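Local coordinates for protein STING-associated CdnE c-di-GMP synthase (Flavobacteriaceae, PDB 6WT8) that probably makes the signalling dinucleotide c-di-GMP from GTP in a bacterial CBASS antiphage defence system that acts through STING, at residues Ile281-Tyr286 against Lys323-Cys328; Val198-Tyr203 against Ile219-Lys224. All blocks are in the same frame, centred on the assembly; numbering follows the deposited sequence.

Contact 2 pairs two antiparallel strands, 192-204 and 218-221, in the sheet of the nucleotidyltransferase core. Contact 1 follows it in the chain and sets helix 278-287 against the loop between helices 316-320 and 336-360. Their centres are about 23 Å apart. The nearest atoms are about 8 Å apart, so the two do not touch. Tyr234 lies between them and meets Tyr203 of contact 2 and Cys328 of contact 1. Helix 235-248, which follows, packs on contact 1. Strand 192-204 also pairs in parallel with strand 106-112; in polymerase-beta-like nucleotidyltransferases such central strands carry the catalytic acids, so contact 2 is probably the closer to the active site.

Contact 1 of 2, residues Ile281-Tyr286 against Lys323-Cys328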
loop_
_atom_site.group_PDB
_atom_site.type_symbol
_atom_site.label_atom_id
_atom_site.label_comp_id
_atom_site.label_asym_id
_atom_site.label_seq_id
_atom_site.Cartn_x
_atom_site.Cartn_y
_atom_site.Cartn_z
ATOM N N ILE A 281 -5.068 7.781 0.597
ATOM C CA ILE A 281 -6.161 7.124 1.320
ATOM C C ILE A 281 -5.607 6.307 2.473
ATOM O O ILE A 281 -6.138 6.353 3.602
ATOM C CB ILE A 281 -6.980 6.238 0.350
ATOM C CG1 ILE A 281 -7.807 7.167 -0.515
ATOM C CG2 ILE A 281 -7.936 5.328 1.154
ATOM C CD1 ILE A 281 -8.549 6.461 -1.654
ATOM N N ASN A 282 -4.505 5.593 2.225
ATOM C CA ASN A 282 -3.878 4.820 3.303
ATOM C C ASN A 282 -3.539 5.744 4.459
ATOM O O ASN A 282 -3.789 5.422 5.621
ATOM C CB ASN A 282 -2.583 4.162 2.830
ATOM C CG ASN A 282 -2.779 3.032 1.837
ATOM O OD1 ASN A 282 -3.862 2.482 1.699
ATOM N ND2 ASN A 282 -1.685 2.690 1.113
ATOM N N ALA A 283 -2.883 6.874 4.147
ATOM C CA ALA A 283 -2.427 7.804 5.188
ATOM C C ALA A 283 -3.592 8.432 5.954
ATOM O O ALA A 283 -3.530 8.577 7.181
ATOM C CB ALA A 283 -1.558 8.910 4.546
ATOM N N ILE A 284 -4.671 8.793 5.254
ATOM C CA ILE A 284 -5.815 9.410 5.940
ATOM C C ILE A 284 -6.400 8.398 6.922
ATOM O O ILE A 284 -6.750 8.726 8.080
ATOM C CB ILE A 284 -6.858 9.871 4.909
ATOM C CG1 ILE A 284 -6.282 11.074 4.144
ATOM C CG2 ILE A 284 -8.229 10.147 5.601
ATOM C CD1 ILE A 284 -7.104 11.429 2.836
ATOM N N CYS A 285 -6.576 7.149 6.463
ATOM C CA CYS A 285 -7.186 6.151 7.364
ATOM C C CYS A 285 -6.261 5.785 8.508
ATOM O O CYS A 285 -6.715 5.620 9.649
ATOM C CB CYS A 285 -7.603 4.917 6.584
ATOM S SG CYS A 285 -8.949 5.232 5.407
ATOM N N TYR A 286 -4.968 5.665 8.222
ATOM C CA TYR A 286 -3.981 5.282 9.219
ATOM C C TYR A 286 -3.881 6.345 10.300
ATOM O O TYR A 286 -3.492 6.049 11.443
ATOM C CB TYR A 286 -2.637 5.079 8.484
ATOM C CG TYR A 286 -1.492 4.621 9.346
ATOM C CD1 TYR A 286 -1.287 3.305 9.603
ATOM C CD2 TYR A 286 -0.610 5.547 9.877
ATOM C CE1 TYR A 286 -0.210 2.907 10.389
ATOM C CE2 TYR A 286 0.477 5.159 10.671
ATOM C CZ TYR A 286 0.645 3.820 10.925
ATOM O OH TYR A 286 1.702 3.402 11.700
ATOM N N LYS A 323 0.831 12.975 8.182
ATOM C CA LYS A 323 1.950 12.385 7.443
ATOM C C LYS A 323 1.497 11.167 6.653
ATOM O O LYS A 323 0.468 10.558 6.903
ATOM C CB LYS A 323 3.055 11.939 8.415
ATOM C CG LYS A 323 3.667 13.127 9.173
ATOM C CD LYS A 323 4.843 12.675 10.010
ATOM C CE LYS A 323 5.433 13.888 10.723
ATOM N NZ LYS A 323 6.612 13.446 11.560
ATOM N N SER A 324 2.318 10.821 5.661
ATOM C CA SER A 324 2.178 9.539 4.981
ATOM C C SER A 324 2.447 8.401 5.950
ATOM O O SER A 324 3.072 8.606 7.000
ATOM C CB SER A 324 3.157 9.496 3.812
ATOM O OG SER A 324 4.480 9.781 4.256
ATOM N N VAL A 325 2.013 7.183 5.577
ATOM C CA VAL A 325 2.212 6.049 6.495
ATOM C C VAL A 325 3.687 5.863 6.772
ATOM O O VAL A 325 4.073 5.552 7.907
ATOM C CB VAL A 325 1.585 4.769 5.931
ATOM C CG1 VAL A 325 1.964 3.502 6.804
ATOM C CG2 VAL A 325 0.090 4.963 5.822
ATOM N N ASP A 326 4.541 6.058 5.765
ATOM C CA ASP A 326 5.982 5.853 5.976
ATOM C C ASP A 326 6.645 7.021 6.711
ATOM O O ASP A 326 7.848 6.972 6.994
ATOM C CB ASP A 326 6.694 5.546 4.641
ATOM C CG ASP A 326 6.648 6.713 3.657
ATOM O OD1 ASP A 326 6.381 7.866 4.073
ATOM O OD2 ASP A 326 6.895 6.480 2.439
ATOM N N GLY A 327 5.891 8.069 7.026
ATOM C CA GLY A 327 6.415 9.169 7.841
ATOM C C GLY A 327 7.273 10.156 7.105
ATOM O O GLY A 327 7.813 11.077 7.735
ATOM N N CYS A 328 7.396 10.034 5.797
ATOM C CA CYS A 328 8.369 10.850 5.063
ATOM C C CYS A 328 7.784 12.073 4.344
ATOM O O CYS A 328 8.563 12.917 3.858
ATOM C CB CYS A 328 9.104 9.977 4.048
ATOM S SG CYS A 328 10.167 8.712 4.822
HETATM O O HOH W 1 -0.863 8.653 8.257
#
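The Tyr286 ring carries Val325 on one face. Val325 CG1 sits over the ring centre, 4.2 Å from the centroid and only 6° off the normal, a CH-pi contact. The two side chains cross at about a right angle. Lys245 of helix 235-248 makes a cation-pi contact with the same ring. Tyr286 CG is anti to the backbone N (chi1 -178°), and this places the ring under Val325 CG1. The second methyl of Val325 works at the root of the ring: CG2 lies 3.8 Å from Tyr286 CB. It also rests on the helix backbone, 3.8 Å from Ala283 CA. Val325 thus uses one methyl on the ring and the other on the helix surface.

Ala283 supplies the close approach of the backbones. Its CB lies 3.5 Å from Lys323 O and also touches Ser324 CA. A water links the two segments beside it, donating to Ala283 O at 2.9 Å and to Lys323 O at 2.7 Å.

The loop here is a type I beta turn from Ser324 to Gly327, closed by Gly327 N bonding to Ser324 O. It also holds an Asx turn. Asp326 OD1 takes a bond from Cys328 N at 3.0 Å on its anti side. Ser324 OG gives it a second bond of 2.7 Å on the syn side. The donors come from opposite faces of the carboxylate, each 34° out of its plane. This double grip probably limits the rotation of the carboxylate and stiffens the turn that presents Val325. Ser324 OG is also hydrogen-bonded to Glu329 N. Within the turn, Val325 O is hydrogen-bonded to Arg241 of helix 235-248, and Lys245 NZ bonds to Tyr286 O near the end of helix 278-287.

Contact 2 of 2, residues Val198-Tyr203 against Ile219-Lys224; sequences VTATYY and IQIYNK
Val198 holds CG1 anti to its backbone N (chi1 -179°), while Ile221 turns CG1 anti to its carbonyl carbon (chi1 -68°). The two CG1 atoms meet at 3.6 Å. Ile221 CG1 also reaches Ala200 CB, 4.1 Å away on the same face of the sheet. With an alanine here instead of Ile221, a gap would probably open beside Val198 CG1 and Ala200 CB. Thr201 and Gln220 lie side by side on the other face. Gln220 is extended beyond CG and brings OE1 to 3.5 Å from Tyr203 CD1, with ring and amide planes 82° apart. Its NE2 bonds to Asn230 O.

The strands form an antiparallel pair. Gln220 N bonds to Thr201 O at 2.9 Å, and Thr201 N bonds back to Gln220 O at 3.0 Å. Tyr222 N donates to Thr199 O at 2.7 Å, in the carbonyl plane. A water accepts from Thr199 N and probably donates to Tyr222 O.

Along its other edge, segment 198-203 bonds to strands 106-112 and 114-117. Ile219 packs on strand 106-112, and helix 154-172 meets Thr199 and Tyr222.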
loop_
_atom_site.group_PDB
_atom_site.type_symbol
_atom_site.label_atom_id
_atom_site.label_comp_id
_atom_site.label_asym_id
_atom_site.label_seq_id
_atom_site.Cartn_x
_atom_site.Cartn_y
_atom_site.Cartn_z
ATOM N N VAL A 198 10.904 -5.499 -10.385
ATOM C CA VAL A 198 11.595 -4.247 -10.081
ATOM C C VAL A 198 12.998 -4.593 -9.611
ATOM O O VAL A 198 13.166 -5.518 -8.815
ATOM C CB VAL A 198 10.790 -3.518 -8.989
ATOM C CG1 VAL A 198 11.410 -2.205 -8.622
ATOM C CG2 VAL A 198 9.353 -3.315 -9.521
ATOM N N THR A 199 13.995 -3.843 -10.101
ATOM C CA THR A 199 15.395 -4.009 -9.725
ATOM C C THR A 199 15.830 -2.753 -8.981
ATOM O O THR A 199 15.621 -1.640 -9.477
ATOM C CB THR A 199 16.251 -4.253 -10.953
ATOM O OG1 THR A 199 15.709 -5.361 -11.694
ATOM C CG2 THR A 199 17.720 -4.484 -10.610
ATOM N N ALA A 200 16.427 -2.937 -7.808
ATOM C CA ALA A 200 16.727 -1.819 -6.933
ATOM C C ALA A 200 17.962 -2.110 -6.106
ATOM O O ALA A 200 18.458 -3.236 -6.062
ATOM C CB ALA A 200 15.540 -1.580 -6.002
ATOM N N THR A 201 18.472 -1.078 -5.443
ATOM C CA THR A 201 19.428 -1.295 -4.365
ATOM C C THR A 201 18.828 -0.793 -3.053
ATOM O O THR A 201 17.815 -0.091 -3.046
ATOM C CB THR A 201 20.746 -0.582 -4.703
ATOM O OG1 THR A 201 21.754 -0.965 -3.747
ATOM C CG2 THR A 201 20.573 0.923 -4.681
ATOM N N TYR A 202 19.431 -1.172 -1.931
ATOM C CA TYR A 202 18.924 -0.682 -0.646
ATOM C C TYR A 202 19.391 0.734 -0.357
ATOM O O TYR A 202 20.454 1.181 -0.774
ATOM C CB TYR A 202 19.417 -1.551 0.516
ATOM C CG TYR A 202 18.783 -2.885 0.636
ATOM C CD1 TYR A 202 17.440 -2.991 0.890
ATOM C CD2 TYR A 202 19.566 -4.048 0.470
ATOM C CE1 TYR A 202 16.814 -4.245 1.048
ATOM C CE2 TYR A 202 18.968 -5.302 0.599
ATOM C CZ TYR A 202 17.614 -5.390 0.892
ATOM O OH TYR A 202 16.961 -6.624 1.049
ATOM N N TYR A 203 18.603 1.394 0.491
ATOM C CA TYR A 203 19.005 2.639 1.125
ATOM C C TYR A 203 18.759 2.509 2.613
ATOM O O TYR A 203 17.622 2.224 3.045
ATOM C CB TYR A 203 18.224 3.826 0.555
ATOM C CG TYR A 203 18.587 5.133 1.231
ATOM C CD1 TYR A 203 19.652 5.869 0.775
ATOM C CD2 TYR A 203 17.846 5.600 2.307
ATOM C CE1 TYR A 203 20.011 7.083 1.379
ATOM C CE2 TYR A 203 18.196 6.799 2.946
ATOM C CZ TYR A 203 19.264 7.537 2.453
ATOM O OH TYR A 203 19.632 8.746 3.049
ATOM N N ILE A 219 14.353 1.315 -0.664
ATOM C CA ILE A 219 14.925 0.917 -1.949
ATOM C C ILE A 219 15.051 2.121 -2.855
ATOM O O ILE A 219 14.286 3.088 -2.798
ATOM C CB ILE A 219 14.109 -0.191 -2.642
ATOM C CG1 ILE A 219 12.642 0.242 -2.908
ATOM C CG2 ILE A 219 14.165 -1.500 -1.799
ATOM C CD1 ILE A 219 11.862 -0.802 -3.704
ATOM N N GLN A 220 16.035 2.033 -3.754
ATOM C CA GLN A 220 16.220 2.997 -4.846
ATOM C C GLN A 220 16.176 2.183 -6.123
ATOM O O GLN A 220 17.083 1.389 -6.401
ATOM C CB GLN A 220 17.540 3.783 -4.703
ATOM C CG GLN A 220 17.507 4.724 -3.502
ATOM C CD GLN A 220 18.646 5.700 -3.473
ATOM O OE1 GLN A 220 19.584 5.526 -2.687
ATOM N NE2 GLN A 220 18.603 6.742 -4.334
ATOM N N ILE A 221 15.101 2.362 -6.865
ATOM C CA ILE A 221 14.817 1.545 -8.047
ATOM C C ILE A 221 15.677 1.980 -9.225
ATOM O O ILE A 221 15.784 3.175 -9.539
ATOM C CB ILE A 221 13.327 1.666 -8.381
ATOM C CG1 ILE A 221 12.556 0.965 -7.255
ATOM C CG2 ILE A 221 12.964 0.965 -9.691
ATOM C CD1 ILE A 221 11.016 1.211 -7.303
ATOM N N TYR A 222 16.235 0.996 -9.946
ATOM C CA TYR A 222 17.038 1.263 -11.136
ATOM C C TYR A 222 16.184 1.556 -12.370
ATOM O O TYR A 222 15.285 0.788 -12.704
ATOM C CB TYR A 222 17.924 0.051 -11.416
ATOM C CG TYR A 222 18.827 0.260 -12.636
ATOM C CD1 TYR A 222 19.829 1.196 -12.613
ATOM C CD2 TYR A 222 18.628 -0.466 -13.790
ATOM C CE1 TYR A 222 20.669 1.407 -13.720
ATOM C CE2 TYR A 222 19.465 -0.277 -14.897
ATOM C CZ TYR A 222 20.454 0.688 -14.854
ATOM O OH TYR A 222 21.289 0.871 -15.955
ATOM N N ASN A 223 16.466 2.664 -13.036
ATOM C CA ASN A 223 15.810 3.053 -14.272
ATOM C C ASN A 223 16.705 2.691 -15.449
ATOM O O ASN A 223 17.816 3.202 -15.568
ATOM C CB ASN A 223 15.554 4.558 -14.263
ATOM C CG ASN A 223 14.821 5.032 -15.531
ATOM O OD1 ASN A 223 15.228 4.733 -16.636
ATOM N ND2 ASN A 223 13.708 5.749 -15.336
ATOM N N LYS A 224 16.236 1.787 -16.311
ATOM C CA LYS A 224 17.086 1.257 -17.390
ATOM C C LYS A 224 17.395 2.302 -18.455
ATOM O O LYS A 224 18.477 2.281 -19.036
ATOM C CB LYS A 224 16.364 0.074 -18.039
ATOM C CG LYS A 224 17.037 -0.498 -19.256
ATOM C CD LYS A 224 16.192 -1.574 -19.884
ATOM C CE LYS A 224 16.900 -2.223 -21.083
ATOM N NZ LYS A 224 15.845 -2.979 -21.818
HETATM O O HOH W 2 13.772 -1.690 -12.070
#